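Local coordinates for FERM, ARHGEF and pleckstrin domain-containing protein 2 (Mus musculus, PDB 4GYV) that acts as a guanine nucleotide exchange factor that activates RAC1, and can be autoinhibited by contacts between its DH and PH domains, at residues A[100-105]-A[186-191]. Numbering follows the deposited sequence.
Sequences RQLKEF and KAITEV
K103 and E190 form a salt bridge over a small apolar helix-helix contact in the DH domain, where residues 100-105, on helix 92-102, lie against helix 178-194. K103 NZ stands 2.9 Å from E190 OE1 and approaches it from above the carboxylate, 48° out of its plane. Both side chains run extended beyond CG. On the way the lysine's CG touches V191 CG2 at 4.0 Å, and its CE passes 4.2 Å from A187 CB. That small methyl also faces the backbone, 4.2 Å from R100 N, where the two backbones come close: the CA atoms of R100 and A187 are 5.9 Å apart. On the buried side L102 CD2 meets I188 CD1 at 3.8 Å; CG1 of I188 lies anti to the backbone N (chi1 -177°) and the turn at chi2 (53°) then carries CD1 to the leucine, although CB points away. L102 also touches L157, and I188 touches Y160, both of helix 152-170, and F61 of helix 56-77 also packs on L102. A buried apolar layer with a charged pair at its exposed margin, joining helices distant in sequence, fits the elongated all-helical bundle of RhoGEF (DH) domains.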
# COMPACT_ATOMS: atom_id res chain seq x y z
N ARG A 100 8.62 25.26 -10.75
CA ARG A 100 8.07 26.61 -10.83
C ARG A 100 6.90 26.80 -9.86
O ARG A 100 6.79 27.83 -9.22
CB ARG A 100 7.62 26.96 -12.27
CG ARG A 100 8.67 27.60 -13.21
CD ARG A 100 8.00 28.37 -14.37
NE ARG A 100 7.14 27.52 -15.21
CZ ARG A 100 5.82 27.38 -15.04
NH1 ARG A 100 5.13 26.58 -15.85
NH2 ARG A 100 5.19 28.03 -14.08
N GLN A 101 6.02 25.80 -9.77
CA GLN A 101 4.83 25.89 -8.93
C GLN A 101 5.22 26.01 -7.47
O GLN A 101 4.56 26.68 -6.68
CB GLN A 101 3.98 24.64 -9.08
CG GLN A 101 2.82 24.78 -10.01
CD GLN A 101 2.33 23.43 -10.51
OE1 GLN A 101 2.66 22.37 -9.95
NE2 GLN A 101 1.53 23.46 -11.60
N LEU A 102 6.31 25.34 -7.13
CA LEU A 102 6.75 25.22 -5.77
C LEU A 102 7.05 26.60 -5.20
O LEU A 102 6.92 26.82 -4.00
CB LEU A 102 8.00 24.35 -5.76
CG LEU A 102 8.56 23.84 -4.46
CD1 LEU A 102 7.49 23.09 -3.73
CD2 LEU A 102 9.73 22.93 -4.80
N LYS A 103 7.43 27.53 -6.07
CA LYS A 103 7.77 28.87 -5.62
C LYS A 103 6.61 29.52 -4.88
O LYS A 103 6.81 30.31 -3.96
CB LYS A 103 8.22 29.74 -6.79
CG LYS A 103 9.53 29.31 -7.41
CD LYS A 103 9.94 30.27 -8.52
CE LYS A 103 11.21 29.82 -9.21
NZ LYS A 103 11.47 30.59 -10.47
N GLU A 104 5.39 29.16 -5.26
CA GLU A 104 4.18 29.67 -4.65
C GLU A 104 3.87 29.00 -3.30
O GLU A 104 2.85 29.26 -2.69
CB GLU A 104 3.00 29.48 -5.61
CG GLU A 104 3.18 30.20 -6.91
CD GLU A 104 3.29 31.70 -6.71
OE1 GLU A 104 4.41 32.24 -6.79
OE2 GLU A 104 2.24 32.33 -6.47
N PHE A 105 4.78 28.15 -2.84
CA PHE A 105 4.60 27.42 -1.59
C PHE A 105 5.72 27.65 -0.57
O PHE A 105 5.68 27.08 0.51
CB PHE A 105 4.52 25.92 -1.87
CG PHE A 105 3.24 25.49 -2.51
CD1 PHE A 105 3.03 25.69 -3.85
CD2 PHE A 105 2.24 24.90 -1.76
CE1 PHE A 105 1.84 25.30 -4.45
CE2 PHE A 105 1.04 24.51 -2.35
CZ PHE A 105 0.85 24.71 -3.70
N LYS A 186 17.25 25.22 -12.00
CA LYS A 186 17.40 26.62 -11.65
C LYS A 186 16.28 27.00 -10.69
O LYS A 186 16.51 27.66 -9.69
CB LYS A 186 17.39 27.48 -12.92
CG LYS A 186 17.57 28.98 -12.69
CD LYS A 186 17.43 29.74 -14.01
CE LYS A 186 17.31 31.25 -13.82
NZ LYS A 186 17.29 31.98 -15.14
N ALA A 187 15.07 26.52 -10.97
CA ALA A 187 13.91 26.81 -10.15
C ALA A 187 14.02 26.28 -8.72
O ALA A 187 13.82 27.02 -7.76
CB ALA A 187 12.68 26.26 -10.81
N ILE A 188 14.30 24.99 -8.59
CA ILE A 188 14.44 24.35 -7.30
C ILE A 188 15.63 24.94 -6.53
O ILE A 188 15.60 25.07 -5.31
CB ILE A 188 14.58 22.82 -7.43
CG1 ILE A 188 14.66 22.17 -6.06
CG2 ILE A 188 15.83 22.45 -8.23
CD1 ILE A 188 13.53 22.57 -5.16
N THR A 189 16.68 25.30 -7.25
CA THR A 189 17.81 25.93 -6.60
C THR A 189 17.42 27.28 -6.01
O THR A 189 17.83 27.61 -4.88
CB THR A 189 18.99 26.07 -7.55
OG1 THR A 189 19.44 24.77 -7.93
CG2 THR A 189 20.10 26.78 -6.89
N GLU A 190 16.62 28.05 -6.75
CA GLU A 190 16.06 29.29 -6.23
C GLU A 190 15.32 29.04 -4.93
O GLU A 190 15.48 29.77 -3.96
CB GLU A 190 15.14 29.97 -7.24
CG GLU A 190 15.86 30.41 -8.49
CD GLU A 190 15.00 31.25 -9.41
OE1 GLU A 190 13.83 31.49 -9.04
OE2 GLU A 190 15.51 31.67 -10.49
N VAL A 191 14.50 27.99 -4.90
CA VAL A 191 13.71 27.68 -3.73
C VAL A 191 14.58 27.30 -2.54
O VAL A 191 14.43 27.86 -1.45
CB VAL A 191 12.71 26.56 -4.01
CG1 VAL A 191 12.02 26.14 -2.72
CG2 VAL A 191 11.70 27.02 -5.02